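Local coordinates for iron-sulfur cluster assembly scaffold protein NifU (Fervidobacterium islandicum, PDB 6A6F), which probably takes part in iron-sulfur cluster assembly in the SUF system, as a scaffold or as a carrier of sulfur, at residues S65-N70 with I109-V114; K89-M94 with L126-L131. One frame throughout, in Å; residues are numbered along the deposited sequence.

Contact 1: residues S65-N70 with I109-V114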
loop_
_atom_site.group_PDB
_atom_site.type_symbol
_atom_site.label_atom_id
_atom_site.label_comp_id
_atom_site.label_asym_id
_atom_site.label_seq_id
_atom_site.Cartn_x
_atom_site.Cartn_y
_atom_site.Cartn_z
ATOM N N SER A 65 2.966 0.705 -7.900
ATOM C CA SER A 65 4.293 1.230 -7.563
ATOM C C SER A 65 5.097 0.288 -6.640
ATOM O O SER A 65 6.286 0.105 -6.869
ATOM C CB SER A 65 4.251 2.647 -6.935
ATOM O OG SER A 65 3.631 2.594 -5.633
ATOM N N GLN A 66 4.450 -0.316 -5.632
ATOM C CA GLN A 66 5.099 -1.255 -4.712
ATOM C C GLN A 66 5.449 -2.587 -5.405
ATOM O O GLN A 66 6.579 -3.089 -5.218
ATOM C CB GLN A 66 4.296 -1.527 -3.414
ATOM C CG GLN A 66 4.086 -0.312 -2.530
ATOM C CD GLN A 66 3.474 -0.587 -1.133
ATOM O OE1 GLN A 66 3.474 0.305 -0.312
ATOM N NE2 GLN A 66 2.978 -1.804 -0.864
ATOM N N ALA A 67 4.524 -3.141 -6.199
ATOM C CA ALA A 67 4.804 -4.325 -7.014
ATOM C C ALA A 67 5.975 -4.103 -7.971
ATOM O O ALA A 67 6.898 -4.898 -8.019
ATOM C CB ALA A 67 3.579 -4.780 -7.786
ATOM N N SER A 68 5.939 -3.000 -8.676
ATOM C CA SER A 68 7.012 -2.634 -9.597
ATOM C C SER A 68 8.365 -2.499 -8.893
ATOM O O SER A 68 9.329 -3.050 -9.363
ATOM C CB SER A 68 6.706 -1.366 -10.352
ATOM O OG SER A 68 7.705 -1.109 -11.353
ATOM N N THR A 69 8.407 -1.804 -7.759
ATOM C CA THR A 69 9.618 -1.703 -6.936
ATOM C C THR A 69 10.222 -3.059 -6.543
ATOM O O THR A 69 11.430 -3.273 -6.680
ATOM C CB THR A 69 9.357 -0.890 -5.637
ATOM O OG1 THR A 69 8.819 0.406 -5.977
ATOM C CG2 THR A 69 10.664 -0.689 -4.869
ATOM N N ASN A 70 9.385 -3.973 -6.081
ATOM C CA ASN A 70 9.850 -5.218 -5.655
ATOM C C ASN A 70 10.336 -6.076 -6.833
ATOM O O ASN A 70 11.304 -6.801 -6.682
ATOM C CB ASN A 70 8.757 -5.954 -4.868
ATOM C CG ASN A 70 8.652 -5.464 -3.436
ATOM O OD1 ASN A 70 9.652 -5.396 -2.752
ATOM N ND2 ASN A 70 7.440 -5.125 -2.980
ATOM N N ILE A 109 7.754 -8.206 -17.712
ATOM C CA ILE A 109 6.702 -8.282 -18.730
ATOM C C ILE A 109 5.290 -8.430 -18.130
ATOM O O ILE A 109 4.296 -8.104 -18.782
ATOM C CB ILE A 109 6.958 -9.415 -19.758
ATOM C CG1 ILE A 109 6.145 -9.193 -21.025
ATOM C CG2 ILE A 109 6.637 -10.781 -19.235
ATOM C CD1 ILE A 109 6.649 -8.028 -21.838
ATOM N N ASN A 110 5.201 -8.871 -16.878
ATOM C CA ASN A 110 3.899 -8.981 -16.235
ATOM C C ASN A 110 3.184 -7.618 -16.059
ATOM O O ASN A 110 1.992 -7.592 -15.931
ATOM C CB ASN A 110 4.031 -9.808 -14.957
ATOM C CG ASN A 110 4.324 -11.267 -15.265
ATOM O OD1 ASN A 110 3.600 -11.855 -16.029
ATOM N ND2 ASN A 110 5.403 -11.827 -14.743
ATOM N N PHE A 111 3.899 -6.502 -16.189
ATOM C CA PHE A 111 3.313 -5.202 -16.127
ATOM C C PHE A 111 2.859 -4.605 -17.478
ATOM O O PHE A 111 2.404 -3.471 -17.497
ATOM C CB PHE A 111 4.337 -4.250 -15.502
ATOM C CG PHE A 111 4.679 -4.597 -14.081
ATOM C CD1 PHE A 111 3.868 -4.155 -13.052
ATOM C CD2 PHE A 111 5.787 -5.362 -13.783
ATOM C CE1 PHE A 111 4.141 -4.459 -11.746
ATOM C CE2 PHE A 111 6.097 -5.676 -12.455
ATOM C CZ PHE A 111 5.258 -5.231 -11.435
ATOM N N TYR A 112 3.029 -5.347 -18.567
ATOM C CA TYR A 112 2.691 -4.905 -19.923
ATOM C C TYR A 112 1.359 -4.169 -19.959
ATOM O O TYR A 112 1.267 -3.110 -20.494
ATOM C CB TYR A 112 2.647 -6.116 -20.878
ATOM C CG TYR A 112 2.387 -5.741 -22.306
ATOM C CD1 TYR A 112 3.412 -5.303 -23.107
ATOM C CD2 TYR A 112 1.095 -5.776 -22.841
ATOM C CE1 TYR A 112 3.193 -4.949 -24.420
ATOM C CE2 TYR A 112 0.858 -5.423 -24.158
ATOM C CZ TYR A 112 1.911 -5.022 -24.934
ATOM O OH TYR A 112 1.704 -4.644 -26.218
ATOM N N ASP A 113 0.350 -4.737 -19.346
ATOM C CA ASP A 113 -0.993 -4.147 -19.384
ATOM C C ASP A 113 -1.137 -2.761 -18.787
ATOM O O ASP A 113 -2.086 -2.028 -19.104
ATOM C CB ASP A 113 -1.973 -5.021 -18.655
ATOM C CG ASP A 113 -2.807 -5.816 -19.585
ATOM O OD1 ASP A 113 -3.628 -5.173 -20.298
ATOM O OD2 ASP A 113 -2.646 -7.065 -19.601
ATOM N N VAL A 114 -0.214 -2.396 -17.929
ATOM C CA VAL A 114 -0.301 -1.105 -17.289
ATOM C C VAL A 114 -0.212 0.032 -18.296
ATOM O O VAL A 114 -0.743 1.134 -18.058
ATOM C CB VAL A 114 0.801 -1.008 -16.207
ATOM C CG1 VAL A 114 0.843 0.391 -15.608
ATOM C CG2 VAL A 114 0.543 -2.078 -15.150
#
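Ser-68 and Phe-111 hold the CA atoms nearest each other, 7.9 Å apart, where one turn of helix 63-76 faces a 3-10 segment that lies in the loop between helices 102-105 and 118-135. A single ring spans that gap. Phe-111 CG stands anti to the carbonyl carbon, beside the backbone N (chi1 -64°), and from there the benzyl group extends to the helix with CZ and CE1 in front. CZ comes to 3.6 Å from the backbone N of Ser-68 and to 3.7 Å from the carbonyl carbon of Ala-67, so the leading end of the ring rests on the peptide unit joining these two residues. This approach is oblique. The methyl group of Ala-67 points toward the 3-10 segment and adds the apolar side-chain contact, its CB lying 4.0 Å from Phe-111 CE1. Ser-68 contributes mainly backbone here: its CB stays 4.3 Å from Phe-111 CE1, while its OG is hydrogen-bonded to the carbonyl O of Phe-124. The Ser-68 side chain also lies about 9 Å from the bound zinc ion. The ring of Phe-124 in turn meets that of Phe-111, and Ile-10 of helix 8-14 touches both Ala-67 and Phe-111. All three residues that touch across the contact are buried, yet no hydrogen bond joins the two segments. Their adhesion is therefore van der Waals and hydrophobic, one aromatic side chain packing the loop on the helix in a buried, nonpolar contact.

Contact 2: residues K89-M94 with L126-L131; sequences KNAENM and LPWKTL
Glu-92 carries CG anti to its backbone N (chi1 -176°) and runs extended beyond it, whereas Lys-129 has CG anti to its carbonyl carbon (chi1 -63°) and bends at chi2 and chi3; the two side chains cross at about a right angle and bring carboxylate and ammonium together. Lys-129 NZ sits almost evenly between the oxygens, 3.5 Å from Glu-92 OE1 and 3.5 Å from Glu-92 OE2. At that length the salt bridge is long and both of its hydrogen bonds weak, and NZ has a stronger partner in Glu-132, one turn further along its helix. The pair thus joins helix 81-95 to helix 118-135, two of the helices that accompany the three-stranded antiparallel sheet in this NifU-like fold. Beside the ions lies the apolar part of the interface. Ala-91 CB, directed toward the other helix, lies over one face of the Trp-128 indole, offset toward its rim, and makes a CH-pi contact 4.2 Å from the centroid of the five-membered ring and only 7° off its normal. The CA atoms of Ala-91 and Trp-128 are 8.0 Å apart, the closest pair between the segments. With a glutamine in place of Glu-92 the carboxylate charge is gone, and Lys-129 NZ would probably be left with Glu-132 as its main charged mate and a looser tie across the helices. Trp-128 also meets Phe-124 and touches Met-72 of helix 63-76.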
loop_
_atom_site.group_PDB
_atom_site.type_symbol
_atom_site.label_atom_id
_atom_site.label_comp_id
_atom_site.label_asym_id
_atom_site.label_seq_id
_atom_site.Cartn_x
_atom_site.Cartn_y
_atom_site.Cartn_z
ATOM N N LYS A 89 15.722 0.901 -19.408
ATOM C CA LYS A 89 15.376 1.447 -20.736
ATOM C C LYS A 89 14.311 0.593 -21.444
ATOM O O LYS A 89 13.311 1.102 -21.987
ATOM C CB LYS A 89 16.662 1.593 -21.583
ATOM C CG LYS A 89 16.451 2.257 -22.951
ATOM C CD LYS A 89 17.484 1.810 -24.004
ATOM C CE LYS A 89 17.106 0.455 -24.606
ATOM N NZ LYS A 89 18.231 -0.270 -25.271
ATOM N N ASN A 90 14.494 -0.713 -21.410
ATOM C CA ASN A 90 13.468 -1.618 -21.889
ATOM C C ASN A 90 12.097 -1.488 -21.228
ATOM O O ASN A 90 11.073 -1.578 -21.923
ATOM C CB ASN A 90 13.939 -3.029 -21.786
ATOM C CG ASN A 90 14.810 -3.403 -22.951
ATOM O OD1 ASN A 90 14.299 -3.753 -24.012
ATOM N ND2 ASN A 90 16.121 -3.346 -22.763
ATOM N N ALA A 91 12.072 -1.236 -19.910
ATOM C CA ALA A 91 10.810 -1.190 -19.165
ATOM C C ALA A 91 10.049 0.043 -19.536
ATOM O O ALA A 91 8.819 -0.018 -19.716
ATOM C CB ALA A 91 11.066 -1.199 -17.669
ATOM N N GLU A 92 10.774 1.156 -19.649
ATOM C CA GLU A 92 10.197 2.389 -20.117
ATOM C C GLU A 92 9.719 2.245 -21.580
ATOM O O GLU A 92 8.568 2.586 -21.884
ATOM C CB GLU A 92 11.180 3.572 -19.964
ATOM C CG GLU A 92 10.540 4.891 -20.377
ATOM C CD GLU A 92 11.268 6.139 -19.908
ATOM O OE1 GLU A 92 12.496 6.190 -20.071
ATOM O OE2 GLU A 92 10.590 7.077 -19.394
ATOM N N ASN A 93 10.549 1.687 -22.458
ATOM C CA ASN A 93 10.080 1.396 -23.830
ATOM C C ASN A 93 8.772 0.622 -23.873
ATOM O O ASN A 93 7.894 0.920 -24.683
ATOM C CB ASN A 93 11.138 0.650 -24.663
ATOM C CG ASN A 93 12.288 1.555 -25.088
ATOM O OD1 ASN A 93 12.265 2.761 -24.843
ATOM N ND2 ASN A 93 13.309 0.972 -25.695
ATOM N N MET A 94 8.646 -0.384 -23.022
ATOM C CA MET A 94 7.403 -1.158 -22.926
ATOM C C MET A 94 6.223 -0.229 -22.667
ATOM O O MET A 94 5.177 -0.311 -23.346
ATOM C CB MET A 94 7.508 -2.214 -21.800
ATOM C CG MET A 94 6.391 -3.251 -21.772
ATOM S SD MET A 94 6.518 -4.535 -20.520
ATOM C CE MET A 94 6.705 -3.525 -19.040
ATOM N N LEU A 126 7.875 4.773 -11.436
ATOM C CA LEU A 126 8.478 5.481 -10.333
ATOM C C LEU A 126 9.806 4.830 -9.832
ATOM O O LEU A 126 10.837 5.493 -9.801
ATOM C CB LEU A 126 7.485 5.639 -9.168
ATOM C CG LEU A 126 8.091 6.270 -7.902
ATOM C CD1 LEU A 126 8.598 7.660 -8.232
ATOM C CD2 LEU A 126 7.095 6.313 -6.774
ATOM N N PRO A 127 9.785 3.524 -9.447
ATOM C CA PRO A 127 11.073 2.935 -9.027
ATOM C C PRO A 127 12.127 2.967 -10.099
ATOM O O PRO A 127 13.290 3.115 -9.765
ATOM C CB PRO A 127 10.733 1.492 -8.695
ATOM C CG PRO A 127 9.408 1.286 -9.357
ATOM C CD PRO A 127 8.695 2.572 -9.309
ATOM N N TRP A 128 11.751 2.761 -11.354
ATOM C CA TRP A 128 12.733 2.681 -12.455
ATOM C C TRP A 128 13.394 4.049 -12.752
ATOM O O TRP A 128 14.604 4.130 -12.965
ATOM C CB TRP A 128 12.067 2.132 -13.729
ATOM C CG TRP A 128 11.762 0.685 -13.660
ATOM C CD1 TRP A 128 10.550 0.125 -13.465
ATOM C CD2 TRP A 128 12.699 -0.381 -13.729
ATOM N NE1 TRP A 128 10.665 -1.224 -13.411
ATOM C CE2 TRP A 128 11.983 -1.565 -13.587
ATOM C CE3 TRP A 128 14.084 -0.445 -13.866
ATOM C CZ2 TRP A 128 12.596 -2.815 -13.597
ATOM C CZ3 TRP A 128 14.689 -1.697 -13.903
ATOM C CH2 TRP A 128 13.945 -2.853 -13.779
ATOM N N LYS A 129 12.578 5.104 -12.751
ATOM C CA LYS A 129 13.055 6.465 -12.931
ATOM C C LYS A 129 13.943 6.876 -11.760
ATOM O O LYS A 129 14.950 7.527 -11.963
ATOM C CB LYS A 129 11.878 7.449 -13.049
ATOM C CG LYS A 129 10.941 7.256 -14.254
ATOM C CD LYS A 129 11.653 7.070 -15.589
ATOM C CE LYS A 129 12.278 8.376 -16.076
ATOM N NZ LYS A 129 13.123 8.214 -17.317
ATOM N N THR A 130 13.574 6.455 -10.551
ATOM C CA THR A 130 14.392 6.697 -9.378
ATOM C C THR A 130 15.700 5.958 -9.448
ATOM O O THR A 130 16.746 6.530 -9.152
ATOM C CB THR A 130 13.648 6.354 -8.075
ATOM O OG1 THR A 130 12.443 7.114 -8.053
ATOM C CG2 THR A 130 14.494 6.718 -6.865
ATOM N N LEU A 131 15.669 4.719 -9.917
ATOM C CA LEU A 131 16.885 3.978 -10.167
ATOM C C LEU A 131 17.825 4.638 -11.198
ATOM O O LEU A 131 19.040 4.740 -10.980
ATOM C CB LEU A 131 16.527 2.613 -10.670
ATOM C CG LEU A 131 17.673 1.695 -11.092
ATOM C CD1 LEU A 131 18.468 1.208 -9.922
ATOM C CD2 LEU A 131 17.129 0.487 -11.810
#

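In the fold
The centres of contacts 1 and 2 lie 10 Å apart, each about 7 Å from the centre of the chain. Their segments alternate in sequence, 65-70, 89-94, 109-114, 126-131, so the two pairings interlock helices 63-76, 81-95 and 118-135 with the loop that precedes the last. Direct packing joins the contacts: Ser-68 OG is 3.6 Å from Trp-128 NE1, and Ile-109 CD1 is 3.7 Å from Met-94 SD. Helix 118-135 also touches strand 39-48 through Leu-126 and Leu-131. Of the residues that bind the zinc ion together with Cys-37 and Asp-39, Cys-62 immediately precedes helix 63-76 and Cys-123 lies in helix 118-135.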